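Local coordinates for protein structure-specific endonuclease subunit slx1 (Schizosaccharomyces pombe, PDB 4ZDT) that serves as the catalytic subunit of the Slx1-Slx4 endonuclease, cutting branched DNA near junctions with single strands, and is represented here by its zinc-binding RING finger domain, at residues S29-L33 with T34-S38; E51-T55 with K56-V60. All coordinates share one frame; numbering follows the deposited sequence.

Contact 1: residues S29-L33 with T34-S38; sequences SINHL and TCLAS. With ZN (zinc ion), chain E.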
loop_
_atom_site.group_PDB
_atom_site.type_symbol
_atom_site.label_atom_id
_atom_site.label_comp_id
_atom_site.label_asym_id
_atom_site.label_seq_id
_atom_site.Cartn_x
_atom_site.Cartn_y
_atom_site.Cartn_z
ATOM N N SER A 29 -12.429 -14.531 -1.752
ATOM C CA SER A 29 -12.670 -13.158 -2.220
ATOM C C SER A 29 -11.424 -12.590 -2.906
ATOM O O SER A 29 -10.353 -12.516 -2.283
ATOM C CB SER A 29 -13.027 -12.265 -1.033
ATOM O OG SER A 29 -13.210 -10.925 -1.454
ATOM N N ILE A 30 -11.561 -12.203 -4.176
ATOM C CA ILE A 30 -10.437 -11.728 -4.976
ATOM C C ILE A 30 -10.577 -10.225 -5.264
ATOM O O ILE A 30 -11.674 -9.733 -5.564
ATOM C CB ILE A 30 -10.227 -12.579 -6.265
ATOM C CG1 ILE A 30 -9.838 -14.024 -5.874
ATOM C CG2 ILE A 30 -9.111 -11.995 -7.141
ATOM C CD1 ILE A 30 -9.902 -15.045 -7.017
ATOM N N ASN A 31 -9.466 -9.499 -5.182
ATOM C CA ASN A 31 -9.480 -8.062 -5.442
ATOM C C ASN A 31 -8.086 -7.466 -5.625
ATOM O O ASN A 31 -7.087 -8.067 -5.229
ATOM C CB ASN A 31 -10.223 -7.325 -4.325
ATOM C CG ASN A 31 -9.971 -7.932 -2.958
ATOM O OD1 ASN A 31 -8.825 -8.085 -2.536
ATOM N ND2 ASN A 31 -11.045 -8.283 -2.260
ATOM N N HIS A 32 -8.028 -6.277 -6.226
ATOM C CA HIS A 32 -6.753 -5.578 -6.448
ATOM C C HIS A 32 -6.148 -5.303 -5.083
ATOM O O HIS A 32 -6.872 -4.991 -4.145
ATOM C CB HIS A 32 -6.966 -4.209 -7.115
ATOM C CG HIS A 32 -7.332 -4.272 -8.561
ATOM N ND1 HIS A 32 -8.597 -3.960 -9.020
ATOM C CD2 HIS A 32 -6.597 -4.579 -9.654
ATOM C CE1 HIS A 32 -8.620 -4.084 -10.338
ATOM N NE2 HIS A 32 -7.421 -4.457 -10.745
ATOM N N LEU A 33 -4.826 -5.414 -4.977
ATOM C CA LEU A 33 -4.121 -5.046 -3.734
ATOM C C LEU A 33 -4.475 -3.651 -3.285
ATOM O O LEU A 33 -4.814 -3.446 -2.124
ATOM C CB LEU A 33 -2.599 -5.144 -3.908
ATOM C CG LEU A 33 -2.021 -6.535 -4.160
ATOM C CD1 LEU A 33 -0.559 -6.430 -4.578
ATOM C CD2 LEU A 33 -2.148 -7.377 -2.860
ATOM N N THR A 34 -4.392 -2.681 -4.207
ATOM C CA THR A 34 -4.665 -1.294 -3.835
ATOM C C THR A 34 -6.107 -1.101 -3.409
ATOM O O THR A 34 -6.367 -0.413 -2.430
ATOM C CB THR A 34 -4.265 -0.284 -4.942
ATOM O OG1 THR A 34 -4.875 -0.681 -6.174
ATOM C CG2 THR A 34 -2.778 -0.303 -5.126
ATOM N N CYS A 35 -7.049 -1.733 -4.115
ATOM C CA CYS A 35 -8.456 -1.655 -3.710
ATOM C C CYS A 35 -8.698 -2.173 -2.289
ATOM O O CYS A 35 -9.326 -1.505 -1.469
ATOM C CB CYS A 35 -9.377 -2.406 -4.695
ATOM S SG CYS A 35 -9.420 -1.630 -6.316
ATOM N N LEU A 36 -8.233 -3.396 -2.000
ATOM C CA LEU A 36 -8.376 -3.973 -0.663
ATOM C C LEU A 36 -7.680 -3.104 0.388
ATOM O O LEU A 36 -8.245 -2.822 1.433
ATOM C CB LEU A 36 -7.801 -5.407 -0.619
ATOM C CG LEU A 36 -8.138 -6.238 0.627
ATOM C CD1 LEU A 36 -9.645 -6.419 0.787
ATOM C CD2 LEU A 36 -7.454 -7.607 0.596
ATOM N N ALA A 37 -6.446 -2.690 0.113
ATOM C CA ALA A 37 -5.717 -1.879 1.083
ATOM C C ALA A 37 -6.494 -0.603 1.410
ATOM O O ALA A 37 -6.712 -0.265 2.583
ATOM C CB ALA A 37 -4.313 -1.557 0.569
ATOM N N SER A 38 -6.938 0.096 0.358
ATOM C CA SER A 38 -7.737 1.316 0.533
ATOM C C SER A 38 -8.983 1.056 1.436
ATOM O O SER A 38 -9.287 1.855 2.347
ATOM C CB SER A 38 -8.092 1.907 -0.842
ATOM O OG SER A 38 -8.828 3.091 -0.690
HETATM ZN ZN ZN E . -10.087 -3.211 -7.821
#

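Contact 2: residues E51-T55 with K56-V60; sequences EGMCT and KCKRV. With ZN (zinc ion), chain F.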
loop_
_atom_site.group_PDB
_atom_site.type_symbol
_atom_site.label_atom_id
_atom_site.label_comp_id
_atom_site.label_asym_id
_atom_site.label_seq_id
_atom_site.Cartn_x
_atom_site.Cartn_y
_atom_site.Cartn_z
ATOM N N GLU A 51 -4.557 -4.974 9.579
ATOM C CA GLU A 51 -5.562 -6.041 9.505
ATOM C C GLU A 51 -6.819 -5.476 8.848
ATOM O O GLU A 51 -6.949 -4.261 8.681
ATOM C CB GLU A 51 -5.905 -6.528 10.930
ATOM C CG GLU A 51 -6.577 -5.460 11.792
ATOM C CD GLU A 51 -7.029 -5.983 13.153
ATOM O OE1 GLU A 51 -6.983 -7.210 13.403
ATOM O OE2 GLU A 51 -7.432 -5.151 13.985
ATOM N N GLY A 52 -7.756 -6.339 8.486
ATOM C CA GLY A 52 -9.024 -5.848 7.951
ATOM C C GLY A 52 -10.027 -6.981 7.882
ATOM O O GLY A 52 -9.650 -8.152 7.946
ATOM N N MET A 53 -11.298 -6.623 7.738
ATOM C CA MET A 53 -12.364 -7.601 7.626
ATOM C C MET A 53 -12.594 -7.935 6.157
ATOM O O MET A 53 -12.846 -7.040 5.354
ATOM C CB MET A 53 -13.653 -7.051 8.223
ATOM C CG MET A 53 -14.808 -8.059 8.170
ATOM S SD MET A 53 -16.367 -7.366 8.729
ATOM C CE MET A 53 -16.205 -7.563 10.505
ATOM N N CYS A 54 -12.495 -9.209 5.803
ATOM C CA CYS A 54 -12.868 -9.636 4.462
ATOM C C CYS A 54 -14.357 -9.321 4.244
ATOM O O CYS A 54 -15.207 -9.728 5.038
ATOM C CB CYS A 54 -12.618 -11.130 4.279
ATOM S SG CYS A 54 -13.110 -11.738 2.632
ATOM N N THR A 55 -14.676 -8.598 3.181
ATOM C CA THR A 55 -16.067 -8.161 2.997
ATOM C C THR A 55 -17.031 -9.316 2.654
ATOM O O THR A 55 -18.250 -9.207 2.864
ATOM C CB THR A 55 -16.187 -7.002 1.987
ATOM O OG1 THR A 55 -17.445 -6.355 2.177
ATOM C CG2 THR A 55 -16.092 -7.499 0.564
ATOM N N LYS A 56 -16.471 -10.411 2.154
ATOM C CA LYS A 56 -17.254 -11.568 1.745
ATOM C C LYS A 56 -17.518 -12.492 2.958
ATOM O O LYS A 56 -18.672 -12.639 3.370
ATOM C CB LYS A 56 -16.588 -12.270 0.542
ATOM C CG LYS A 56 -17.447 -13.370 -0.134
ATOM C CD LYS A 56 -16.705 -14.116 -1.261
ATOM C CE LYS A 56 -17.621 -15.169 -1.950
ATOM N NZ LYS A 56 -16.915 -15.972 -2.996
ATOM N N CYS A 57 -16.468 -13.050 3.581
ATOM C CA CYS A 57 -16.661 -13.970 4.722
ATOM C C CYS A 57 -16.726 -13.324 6.122
ATOM O O CYS A 57 -17.073 -13.995 7.099
ATOM C CB CYS A 57 -15.596 -15.067 4.717
ATOM S SG CYS A 57 -13.930 -14.436 5.165
ATOM N N LYS A 58 -16.390 -12.039 6.222
ATOM C CA LYS A 58 -16.385 -11.306 7.511
ATOM C C LYS A 58 -15.316 -11.720 8.516
ATOM O O LYS A 58 -15.367 -11.275 9.655
ATOM C CB LYS A 58 -17.765 -11.337 8.224
ATOM C CG LYS A 58 -18.971 -11.076 7.332
ATOM C CD LYS A 58 -18.894 -9.734 6.620
ATOM C CE LYS A 58 -20.205 -9.461 5.890
ATOM N NZ LYS A 58 -20.090 -8.260 5.029
ATOM N N ARG A 59 -14.364 -12.569 8.142
ATOM C CA ARG A 59 -13.246 -12.856 9.055
ATOM C C ARG A 59 -12.349 -11.613 9.141
ATOM O O ARG A 59 -12.260 -10.854 8.175
ATOM C CB ARG A 59 -12.417 -14.041 8.569
ATOM C CG ARG A 59 -13.131 -15.413 8.592
ATOM C CD ARG A 59 -12.219 -16.442 7.923
ATOM N NE ARG A 59 -12.694 -17.834 7.959
ATOM C CZ ARG A 59 -13.341 -18.436 6.967
ATOM N NH1 ARG A 59 -13.652 -17.764 5.846
ATOM N NH2 ARG A 59 -13.697 -19.713 7.092
ATOM N N VAL A 60 -11.704 -11.398 10.292
ATOM C CA VAL A 60 -10.783 -10.252 10.443
ATOM C C VAL A 60 -9.377 -10.789 10.477
ATOM O O VAL A 60 -8.981 -11.473 11.437
ATOM C CB VAL A 60 -11.079 -9.421 11.714
ATOM C CG1 VAL A 60 -10.056 -8.300 11.877
ATOM C CG2 VAL A 60 -12.483 -8.832 11.632
HETATM ZN ZN ZN F . -12.966 -14.044 3.097
HETATM O O HOH W 1 -6.684 -9.716 12.429
#

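Contact 1: residues S29-L33 with T34-S38
The turn into helix 33-40 brings His32 and Cys35 together, and a like chi1 in each (-73° and -66°), with CG or SG anti to the carbonyl carbon, swings ND1 and SG to one zinc ion. The zinc sits 2.1 Å from His32 ND1 and 2.3 Å from Cys35 SG, and Cys6 and Cys9 complete this site of the RING finger, three cysteines and one histidine. The SG also lies obliquely beside the imidazole and packs against its carbon stem, with His32 CB 3.6 Å from Cys35 SG. The planar imidazole offers a ring nitrogen and the cysteine a soft sulfur, both good zinc ligands.

The backbone holds the two ligands in place. His32 is the N-cap residue of helix 33-40, and its carbonyl O takes a straight bond from Leu36 N at 3.0 Å; Ala37 N then reaches Leu33 O at 2.9 Å. This first turn brings Cys35, three residues on, round to the same side as His32.

One residue back, Asn31 points toward the helix, and its OD1 rests against CB and CD2 of Leu36, 3.4 Å from Leu36 CB, while ND2 is hydrogen-bonded to Asn7 OD1. The amide therefore joins the metal-binding loop to the helix start. An alanine in place of Asn31 would probably leave Asn7 OD1 without this donor and open a gap beside Leu36.

Leu33 and Leu36 are buried, as suits their branched hydrocarbon ends, and both touch Ala20 of strand 20-21, which pairs antiparallel with strand 30-31. The helix also faces Slx4: Trp25, Ile26 and Leu29 of the Slx4 chain pack on Thr34, Leu33 and Ala37, so the start of the helix touches both strand 20-21 and the partner subunit.

Contact 2: residues E51-T55 with K56-V60
Cys54 and Cys57 form the CxxC zinc knuckle of the second RING site, in the turn that joins antiparallel strands 51-53 and 60-62. The tight part surrounds the metal, bound by Cys54 SG and Cys57 SG at 2.4 and 2.3 Å and also by Cys22 and Cys27. Cys54 N bonds to Arg59 O at 2.9 Å, while Cys54 O receives Lys58 N. Lys58 lies in the left-handed backbone region (phi 69°), which turns the chain back after the second cysteine. Thiolate sulfurs accept as well as ligate: Arg59 N and NH1 both bond to Cys57 SG, while Lys56 N makes a weak bond to Cys54 SG. Arg59 suits its place because it also forms a salt bridge with Asp26 and a cation-pi contact with Phe24.

The outer side is looser and exposed. Met53 and Val60 form a non-hydrogen-bonded pair, their apolar groups meeting at 4.0 Å between Met53 CB and Val60 CG2. The unbranched Met53 chain also crosses Lys58, its CG against Lys58 O. Beside the strand pair a water donates to both Glu51 OE1 and Val60 O. On the turn, Lys58 bends at chi2 (-58°), bringing its NZ to 3.0 Å from Thr55 O.

Overall arrangement
From the N terminus the chain first supplies Cys6 and Cys9, then Cys22 and Cys27 in the loop between strands 20-21 and 30-31, before contact 1 turns strand 30-31 into helix 33-40. Contact 2 follows in series, closing the turn between strands 51-53 and 60-62; neither contact nests in the other. The zinc sites, however, interleave along the sequence: His32 and Cys35 complete the first site, while Cys54 and Cys57 complete the second, the cross-brace order characteristic of RING fingers. The centres of the two contacts are about 12 Å apart, and they touch directly where Ser29 CB packs 3.7 Å from Cys54 SG, joining the start of contact 1 to the second knuckle.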